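PDB 5HC7: prenyltransference for protein from Lavandula lanata, which probably joins isoprenoid units as a cis-prenyltransferase of the undecaprenyl diphosphate synthase family, binding dimethylallyl diphosphate-type substrates. Local coordinates for residues H23-K28 and P217-D222; T61-S66 and I137-Y142; G143-I148 and L200-L205. One frame throughout, in Å; residues are numbered along the deposited sequence.

Contact 1 of 3, residues H23-K28 and P217-D222; sequences HRKWAK and PKLFPD. With DST (dimethylallyl S-thiolodiphosphate), chain D.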
# COMPACT_ATOMS: atom_id res chain seq x y z
N HIS A 23 -3.68 -19.32 -9.99
CA HIS A 23 -4.49 -20.19 -10.86
C HIS A 23 -3.65 -21.01 -11.83
O HIS A 23 -3.91 -22.18 -12.03
CB HIS A 23 -5.47 -19.37 -11.67
CG HIS A 23 -6.47 -18.65 -10.85
ND1 HIS A 23 -6.20 -17.44 -10.24
CD2 HIS A 23 -7.73 -18.97 -10.49
CE1 HIS A 23 -7.28 -17.05 -9.57
NE2 HIS A 23 -8.21 -17.97 -9.68
N ARG A 24 -2.69 -20.39 -12.47
CA ARG A 24 -1.81 -21.12 -13.37
C ARG A 24 -0.89 -22.07 -12.64
O ARG A 24 -0.73 -23.19 -13.07
CB ARG A 24 -0.94 -20.15 -14.09
CG ARG A 24 -1.72 -19.24 -15.00
CD ARG A 24 -0.95 -17.95 -15.02
NE ARG A 24 -1.10 -17.17 -16.22
CZ ARG A 24 -0.46 -16.03 -16.40
NH1 ARG A 24 0.36 -15.55 -15.46
NH2 ARG A 24 -0.63 -15.35 -17.54
N LYS A 25 -0.28 -21.64 -11.56
CA LYS A 25 0.49 -22.56 -10.71
C LYS A 25 -0.32 -23.79 -10.36
O LYS A 25 0.19 -24.89 -10.35
CB LYS A 25 0.92 -21.93 -9.38
CG LYS A 25 2.12 -21.03 -9.50
CD LYS A 25 2.48 -20.40 -8.16
CE LYS A 25 3.31 -19.12 -8.32
NZ LYS A 25 2.98 -18.10 -7.27
N TRP A 26 -1.58 -23.57 -10.01
CA TRP A 26 -2.47 -24.64 -9.63
C TRP A 26 -2.76 -25.55 -10.81
O TRP A 26 -2.70 -26.75 -10.67
CB TRP A 26 -3.78 -24.05 -9.09
CG TRP A 26 -4.79 -25.06 -8.57
CD1 TRP A 26 -4.92 -25.49 -7.31
CD2 TRP A 26 -5.83 -25.68 -9.32
NE1 TRP A 26 -5.96 -26.37 -7.20
CE2 TRP A 26 -6.55 -26.50 -8.43
CE3 TRP A 26 -6.24 -25.61 -10.66
CZ2 TRP A 26 -7.62 -27.28 -8.83
CZ3 TRP A 26 -7.31 -26.35 -11.05
CH2 TRP A 26 -8.00 -27.17 -10.14
N ALA A 27 -3.14 -24.97 -11.94
CA ALA A 27 -3.36 -25.75 -13.14
C ALA A 27 -2.13 -26.60 -13.38
O ALA A 27 -2.17 -27.82 -13.32
CB ALA A 27 -3.62 -24.84 -14.34
N LYS A 28 -1.02 -25.93 -13.53
CA LYS A 28 0.23 -26.58 -13.80
C LYS A 28 0.35 -27.78 -12.91
O LYS A 28 0.57 -28.86 -13.38
CB LYS A 28 1.38 -25.62 -13.57
CG LYS A 28 2.64 -25.89 -14.37
CD LYS A 28 3.44 -27.09 -13.87
CE LYS A 28 4.22 -26.82 -12.59
NZ LYS A 28 5.57 -26.25 -12.87
N PRO A 217 -0.18 -19.04 1.59
CA PRO A 217 0.40 -19.79 0.43
C PRO A 217 -0.64 -20.51 -0.45
O PRO A 217 -0.44 -20.79 -1.60
CB PRO A 217 1.31 -20.81 1.12
CG PRO A 217 0.66 -21.03 2.47
CD PRO A 217 0.26 -19.62 2.90
N LYS A 218 -1.81 -20.76 0.09
CA LYS A 218 -2.84 -21.42 -0.63
C LYS A 218 -3.12 -20.81 -1.98
O LYS A 218 -3.42 -19.60 -2.07
CB LYS A 218 -4.12 -21.38 0.23
CG LYS A 218 -5.21 -22.36 -0.17
CD LYS A 218 -4.97 -23.74 0.44
CE LYS A 218 -5.30 -23.83 1.90
NZ LYS A 218 -6.75 -24.16 1.98
N LEU A 219 -3.06 -21.66 -3.02
CA LEU A 219 -3.50 -21.28 -4.35
C LEU A 219 -5.01 -21.04 -4.43
O LEU A 219 -5.83 -21.74 -3.83
CB LEU A 219 -3.03 -22.31 -5.39
CG LEU A 219 -1.53 -22.67 -5.35
CD1 LEU A 219 -1.23 -23.67 -6.45
CD2 LEU A 219 -0.66 -21.41 -5.52
N PHE A 220 -5.41 -19.99 -5.15
CA PHE A 220 -6.80 -19.61 -5.05
C PHE A 220 -7.81 -20.66 -5.51
O PHE A 220 -8.87 -20.79 -4.90
CB PHE A 220 -7.12 -18.29 -5.67
CG PHE A 220 -8.46 -17.77 -5.23
CD1 PHE A 220 -8.61 -17.20 -3.98
CD2 PHE A 220 -9.59 -17.91 -6.05
CE1 PHE A 220 -9.86 -16.76 -3.53
CE2 PHE A 220 -10.82 -17.44 -5.64
CZ PHE A 220 -10.96 -16.88 -4.36
N PRO A 221 -7.49 -21.45 -6.53
CA PRO A 221 -8.47 -22.53 -6.76
C PRO A 221 -8.74 -23.42 -5.54
O PRO A 221 -9.82 -23.98 -5.46
CB PRO A 221 -7.82 -23.34 -7.89
CG PRO A 221 -7.01 -22.37 -8.63
CD PRO A 221 -6.42 -21.48 -7.52
N ASP A 222 -7.80 -23.55 -4.61
CA ASP A 222 -8.03 -24.30 -3.38
C ASP A 222 -8.61 -23.48 -2.24
O ASP A 222 -8.75 -23.99 -1.12
CB ASP A 222 -6.70 -24.90 -2.89
CG ASP A 222 -6.14 -25.89 -3.87
OD1 ASP A 222 -6.96 -26.65 -4.42
OD2 ASP A 222 -4.90 -25.91 -4.13
O4 DST D . -0.26 -16.34 -10.18
P1 DST D . -0.41 -17.53 -11.33
O6 DST D . -0.27 -18.96 -10.53
O5 DST D . 0.73 -17.28 -12.34
O2 DST D . -1.96 -17.52 -12.02
P3 DST D . -3.02 -16.29 -12.05
O8 DST D . -3.82 -16.31 -10.79
O7 DST D . -3.83 -16.21 -13.47
S9 DST D . -2.24 -15.27 -12.11

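Contact 2 of 3, residues T61-S66 and I137-Y142; sequences TIWALS and ILAVAY. With DST (dimethylallyl S-thiolodiphosphate), chain C.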
# COMPACT_ATOMS: atom_id res chain seq x y z
N THR A 61 -14.73 -7.19 -1.21
CA THR A 61 -14.20 -6.85 -2.53
C THR A 61 -13.34 -8.01 -3.03
O THR A 61 -12.47 -8.47 -2.28
CB THR A 61 -13.34 -5.59 -2.50
OG1 THR A 61 -14.11 -4.49 -2.01
CG2 THR A 61 -12.81 -5.25 -3.95
N ILE A 62 -13.65 -8.51 -4.23
CA ILE A 62 -12.79 -9.45 -4.91
C ILE A 62 -12.18 -8.76 -6.12
O ILE A 62 -12.88 -8.16 -6.97
CB ILE A 62 -13.55 -10.68 -5.36
CG1 ILE A 62 -14.08 -11.44 -4.12
CG2 ILE A 62 -12.65 -11.59 -6.20
CD1 ILE A 62 -15.00 -12.62 -4.49
N TRP A 63 -10.86 -8.82 -6.19
CA TRP A 63 -10.12 -8.21 -7.30
C TRP A 63 -9.94 -9.26 -8.33
O TRP A 63 -9.20 -10.21 -8.10
CB TRP A 63 -8.75 -7.70 -6.88
CG TRP A 63 -8.00 -6.84 -7.85
CD1 TRP A 63 -8.52 -5.91 -8.78
CD2 TRP A 63 -6.61 -6.73 -7.92
NE1 TRP A 63 -7.50 -5.25 -9.38
CE2 TRP A 63 -6.31 -5.71 -8.87
CE3 TRP A 63 -5.57 -7.33 -7.23
CZ2 TRP A 63 -5.01 -5.33 -9.16
CZ3 TRP A 63 -4.29 -6.99 -7.57
CH2 TRP A 63 -4.03 -5.98 -8.51
N ALA A 64 -10.57 -9.01 -9.49
CA ALA A 64 -10.70 -9.96 -10.60
C ALA A 64 -9.77 -9.61 -11.75
O ALA A 64 -9.37 -10.47 -12.51
CB ALA A 64 -12.11 -9.93 -11.11
N LEU A 65 -9.44 -8.35 -11.93
CA LEU A 65 -8.64 -8.01 -13.10
C LEU A 65 -7.96 -6.67 -12.93
O LEU A 65 -8.64 -5.68 -12.66
CB LEU A 65 -9.56 -7.95 -14.35
CG LEU A 65 -8.73 -8.04 -15.64
CD1 LEU A 65 -8.38 -9.50 -15.94
CD2 LEU A 65 -9.49 -7.43 -16.81
N SER A 66 -6.65 -6.65 -13.10
CA SER A 66 -5.91 -5.40 -13.12
C SER A 66 -5.74 -4.86 -14.54
O SER A 66 -5.94 -5.60 -15.51
CB SER A 66 -4.53 -5.59 -12.51
OG SER A 66 -3.63 -6.24 -13.39
N ILE A 137 -18.25 -5.94 -3.99
CA ILE A 137 -17.65 -5.21 -5.07
C ILE A 137 -16.73 -6.15 -5.85
O ILE A 137 -15.88 -6.87 -5.26
CB ILE A 137 -16.87 -4.02 -4.57
CG1 ILE A 137 -17.83 -2.91 -4.16
CG2 ILE A 137 -15.96 -3.46 -5.65
CD1 ILE A 137 -17.19 -1.78 -3.37
N LEU A 138 -16.91 -6.16 -7.16
CA LEU A 138 -16.03 -6.87 -8.04
C LEU A 138 -15.20 -5.80 -8.65
O LEU A 138 -15.72 -4.93 -9.36
CB LEU A 138 -16.80 -7.63 -9.12
CG LEU A 138 -15.90 -8.48 -10.03
CD1 LEU A 138 -15.18 -9.62 -9.31
CD2 LEU A 138 -16.72 -8.99 -11.19
N ALA A 139 -13.92 -5.86 -8.39
CA ALA A 139 -12.99 -4.88 -8.92
C ALA A 139 -12.36 -5.47 -10.19
O ALA A 139 -11.61 -6.44 -10.16
CB ALA A 139 -11.91 -4.50 -7.91
N VAL A 140 -12.68 -4.86 -11.31
CA VAL A 140 -12.36 -5.44 -12.61
C VAL A 140 -11.82 -4.30 -13.51
O VAL A 140 -12.41 -3.22 -13.57
CB VAL A 140 -13.58 -6.23 -13.12
CG1 VAL A 140 -14.81 -5.34 -13.23
CG2 VAL A 140 -13.26 -6.86 -14.44
N ALA A 141 -10.62 -4.49 -14.08
CA ALA A 141 -9.88 -3.42 -14.74
C ALA A 141 -9.67 -2.28 -13.75
O ALA A 141 -9.80 -1.10 -14.08
CB ALA A 141 -10.60 -2.95 -16.03
N TYR A 142 -9.37 -2.68 -12.51
CA TYR A 142 -9.12 -1.74 -11.40
C TYR A 142 -7.63 -1.77 -11.02
O TYR A 142 -7.04 -2.85 -10.85
CB TYR A 142 -9.99 -2.05 -10.14
CG TYR A 142 -9.57 -1.14 -9.02
CD1 TYR A 142 -10.13 0.14 -8.91
CD2 TYR A 142 -8.55 -1.51 -8.14
CE1 TYR A 142 -9.70 1.02 -7.96
CE2 TYR A 142 -8.09 -0.64 -7.17
CZ TYR A 142 -8.68 0.63 -7.07
OH TYR A 142 -8.19 1.54 -6.17
O4 DST C . 1.84 -11.42 -8.97
P1 DST C . 1.87 -10.16 -9.92
O6 DST C . 2.44 -10.38 -11.25
O5 DST C . 2.63 -8.82 -9.19
O2 DST C . 0.32 -9.87 -10.26
P3 DST C . -0.91 -10.94 -10.65
O8 DST C . -1.60 -10.31 -12.04
O7 DST C . -0.59 -12.41 -10.76
S9 DST C . -2.34 -10.42 -9.19
C10 DST C . -3.20 -9.54 -10.58
C11 DST C . -4.43 -9.00 -10.01
C12 DST C . -5.56 -10.01 -10.15
C13 DST C . -6.13 -10.38 -8.74
C14 DST C . -6.67 -9.36 -10.96

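Contact 3 of 3, residues G143-I148 and L200-L205; sequences GGREDI and LSNFFL. With DST (dimethylallyl S-thiolodiphosphate), chain C.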
# COMPACT_ATOMS: atom_id res chain seq x y z
N GLY A 143 -7.05 -0.61 -10.90
CA GLY A 143 -5.68 -0.45 -10.46
C GLY A 143 -5.59 0.75 -9.51
O GLY A 143 -6.22 1.78 -9.73
N GLY A 144 -4.79 0.63 -8.46
CA GLY A 144 -4.74 1.67 -7.44
C GLY A 144 -4.15 2.97 -7.88
O GLY A 144 -4.65 4.02 -7.48
N ARG A 145 -3.07 2.92 -8.69
CA ARG A 145 -2.50 4.15 -9.26
C ARG A 145 -3.50 4.83 -10.18
O ARG A 145 -3.67 6.04 -10.13
CB ARG A 145 -1.27 3.79 -10.10
CG ARG A 145 -0.05 3.37 -9.31
CD ARG A 145 0.73 4.54 -8.94
NE ARG A 145 1.96 4.26 -8.16
CZ ARG A 145 3.19 4.23 -8.67
NH1 ARG A 145 3.35 4.36 -9.98
NH2 ARG A 145 4.26 4.05 -7.90
N GLU A 146 -4.16 4.05 -11.01
CA GLU A 146 -5.14 4.60 -11.94
C GLU A 146 -6.25 5.27 -11.17
O GLU A 146 -6.75 6.35 -11.58
CB GLU A 146 -5.77 3.53 -12.75
CG GLU A 146 -4.83 2.97 -13.78
CD GLU A 146 -3.73 2.05 -13.26
OE1 GLU A 146 -3.61 1.63 -12.07
OE2 GLU A 146 -2.98 1.64 -14.12
N ASP A 147 -6.66 4.67 -10.05
CA ASP A 147 -7.72 5.26 -9.18
C ASP A 147 -7.30 6.62 -8.65
O ASP A 147 -8.04 7.59 -8.67
CB ASP A 147 -8.01 4.31 -8.05
CG ASP A 147 -9.35 4.56 -7.35
OD1 ASP A 147 -10.14 5.45 -7.79
OD2 ASP A 147 -9.54 3.86 -6.30
N ILE A 148 -6.08 6.71 -8.15
CA ILE A 148 -5.63 7.95 -7.63
C ILE A 148 -5.51 9.00 -8.74
O ILE A 148 -5.88 10.18 -8.58
CB ILE A 148 -4.30 7.72 -6.93
CG1 ILE A 148 -4.50 6.95 -5.63
CG2 ILE A 148 -3.62 9.03 -6.57
CD1 ILE A 148 -3.23 6.40 -5.04
N LEU A 200 1.25 -5.92 -3.44
CA LEU A 200 -0.05 -5.38 -3.75
C LEU A 200 -0.37 -5.45 -5.23
O LEU A 200 -1.53 -5.51 -5.60
CB LEU A 200 -0.16 -3.90 -3.28
CG LEU A 200 0.07 -3.66 -1.80
CD1 LEU A 200 0.00 -2.19 -1.49
CD2 LEU A 200 -0.95 -4.47 -0.95
N SER A 201 0.65 -5.52 -6.06
CA SER A 201 0.48 -5.68 -7.49
C SER A 201 -0.44 -4.63 -8.10
O SER A 201 -1.14 -4.90 -9.06
CB SER A 201 0.00 -7.11 -7.90
OG SER A 201 0.88 -8.12 -7.44
N ASN A 202 -0.41 -3.41 -7.56
CA ASN A 202 -1.20 -2.30 -8.05
C ASN A 202 -2.69 -2.50 -7.83
O ASN A 202 -3.57 -2.03 -8.62
CB ASN A 202 -0.88 -1.91 -9.51
CG ASN A 202 -1.52 -0.56 -9.92
OD1 ASN A 202 -1.60 0.35 -9.12
ND2 ASN A 202 -2.01 -0.47 -11.16
N PHE A 203 -3.00 -3.12 -6.70
CA PHE A 203 -4.39 -3.06 -6.19
C PHE A 203 -4.61 -1.72 -5.49
O PHE A 203 -3.89 -0.77 -5.74
CB PHE A 203 -4.59 -4.30 -5.28
CG PHE A 203 -6.03 -4.54 -4.84
CD1 PHE A 203 -7.12 -4.23 -5.63
CD2 PHE A 203 -6.28 -5.10 -3.58
CE1 PHE A 203 -8.42 -4.44 -5.23
CE2 PHE A 203 -7.59 -5.32 -3.15
CZ PHE A 203 -8.65 -5.01 -4.00
N PHE A 204 -5.57 -1.61 -4.57
CA PHE A 204 -5.67 -0.42 -3.74
C PHE A 204 -4.35 0.04 -3.22
O PHE A 204 -3.53 -0.76 -2.72
CB PHE A 204 -6.47 -0.73 -2.48
CG PHE A 204 -7.92 -1.08 -2.71
CD1 PHE A 204 -8.68 -0.42 -3.68
CD2 PHE A 204 -8.53 -2.04 -1.95
CE1 PHE A 204 -10.02 -0.73 -3.90
CE2 PHE A 204 -9.94 -2.36 -2.13
CZ PHE A 204 -10.69 -1.68 -3.10
N LEU A 205 -4.17 1.36 -3.19
CA LEU A 205 -3.05 1.96 -2.57
C LEU A 205 -3.54 2.98 -1.54
O LEU A 205 -3.25 2.86 -0.32
CB LEU A 205 -2.16 2.61 -3.66
CG LEU A 205 -1.54 1.71 -4.75
CD1 LEU A 205 -0.84 2.52 -5.84
CD2 LEU A 205 -0.55 0.71 -4.15
O4 DST C . 1.84 -11.42 -8.97
P1 DST C . 1.87 -10.16 -9.92
O6 DST C . 2.44 -10.38 -11.25
O5 DST C . 2.63 -8.82 -9.19
O2 DST C . 0.32 -9.87 -10.26
P3 DST C . -0.91 -10.94 -10.65
O8 DST C . -1.60 -10.31 -12.04
O7 DST C . -0.59 -12.41 -10.76
S9 DST C . -2.34 -10.42 -9.19
C10 DST C . -3.20 -9.54 -10.58
C11 DST C . -4.43 -9.00 -10.01
C12 DST C . -5.56 -10.01 -10.15
C13 DST C . -6.13 -10.38 -8.74
C14 DST C . -6.67 -9.36 -10.96
O HOH W 1 -5.61 3.69 -4.66

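Contact 1 of 3, residues H23-K28 and P217-D222
The indole of Trp-26 lies with one face against Pro-221 and its N-H edge at Asp-222. Pro-221 CB stands 3.3 Å from the centroid of the five-membered ring, almost straight above it, a CH-pi contact that suits a rigid, compact proline ring. At the rim, Trp-26 NE1 donates a hydrogen bond to Asp-222 OD1 (3.0 Å), which it meets from above the carboxylate plane, the two planes being 65° apart. The imidazole of His-23 uses Pro-221 too: CD of the proline sits over one face, off centre, while the ring edge carrying ND1 faces the bound thiolodiphosphate, with O8 of the ligand in the ring plane. Phe-220 runs alongside this histidine at an oblique ring angle. The Trp-26 ring reaches the proline because its CG is anti to the backbone N (chi1 -177°). Leu-219 CD1 packs on the base of the tryptophan, 3.5 Å from Trp-26 CA.

On the ligand side, His-23 ND1 bonds to O8 at 2.7 Å, and the same oxygen takes the backbone N of His-23. The amides of Arg-24 and Lys-25 donate to O2 and O6, and Gly-22, His-38 and Arg-72 add further bonds. Backbone N-H groups gathered round a diphosphate at the N terminus of helix 23-30 are consistent with the structural P-loop of cis-prenyltransferases.

Contact 2 of 3, residues T61-S66 and I137-Y142
Segments 61-66 and 137-142 run parallel as neighbours in the central sheet, and their backbone amides pair in turn: Ile-62 N donates to Ile-137 O, Ile-62 O accepts from Ala-139 N (2.9 Å), and Ala-139 O accepts from Ala-64 N (2.9 Å) and, weakly, from Leu-65 N. Beyond it, Leu-65 O is gripped by Tyr-142 N at 3.1 Å, and weakly by Ala-141 N.

Trp-63 supplies the one side-chain hydrogen bond across the pair. Its CG is anti to the backbone N (chi1 -169°), which carries the indole past Ala-139, whose small methyl lies beside CD1, 3.8 Å away, until NE1 donates to Tyr-142 O (2.9 Å). That oxygen lies in the indole plane, which holds the rotation of the ring and so sets its faces. One face then meets C11 of the ligand's prenyl tail; Phe-203 stacks on the other. A leucine in its place would probably leave Tyr-142 O without its donor and take away the flat wall between tail and Phe-203. On the other side of the sheet Leu-138 CD1 packs on Ala-64 CB at 3.6 Å.

The polar ends of Thr-61 and Tyr-142 are met by His-15 and Asp-147, while Tyr-84 OH bonds Ala-64 O and Asn-69 takes Ser-66 N. The ligand's tail thus lies between the indole face and the backbone of Trp-63 to Ser-66, whose polar atoms are largely bonded within the protein, which probably suits a hydrocarbon that cannot hydrogen-bond.

Contact 3 of 3, residues G143-I148 and L200-L205
This is a hydrogen-bonded contact between the first turn of helix 144-160 and the loop that follows strand 190-194, with Asn-202 pressed against Gly-144, Arg-145 and Glu-146. The backbone O of Asn-202 accepts Gly-144 N at 2.9 Å. Its side chain has CG opposite the backbone N (chi1 -169°), which swings the amide to the helix start, where OD1 takes Arg-145 N at 3.0 Å, on a lone pair in the carbonyl plane. The other end of the amide, ND2, gives a hydrogen to the syn lone pair of Glu-146 OE1 (2.8 Å) and is also bonded to Gln-68. An amide suits this place because it offers an acceptor for the helix N-H and a donor for the carboxylate, which together fix its rotation.

Gly-143 holds the N-cap position of the helix, and Asn-202 is carried in by a type I' turn from Leu-200 to Phe-203. In that turn Ser-201 OG donates to O5 of the bound thiolodiphosphate (2.6 Å), so one tight turn serves both helix start and ligand site. The absence of a side chain at Gly-144 lets its CA come to 3.1 Å of Phe-203 O. A water links Gly-144 O to Leu-205 N. Leu-205 CD1 packs 3.7 Å from Arg-145 CG, against the aliphatic part of the arginine. The guanidinium of Arg-145 goes on to the second subunit, where it meets Trp-206 by hydrogen bond and cation-pi contact and Glu-171 by a salt bridge.

In the fold
Contact 1 is the outermost pairing along the chain, and contacts 2 and 3 lie in succession within the loop it closes. The centres of contacts 2 and 3 are about 11 Å apart and the two touch: strand 135-140 leads straight into helix 144-160, and residues of both gather round one ligand molecule. Contact 1 stands about 18 Å from contact 2 and about 23 Å from contact 3, between centres, and holds a second ligand copy at the start of helix 23-30. The three thus frame two neighbouring ligand sites beside the parallel sheet, consistent with donor and acceptor pockets, while contact 3 continues into the dimer interface.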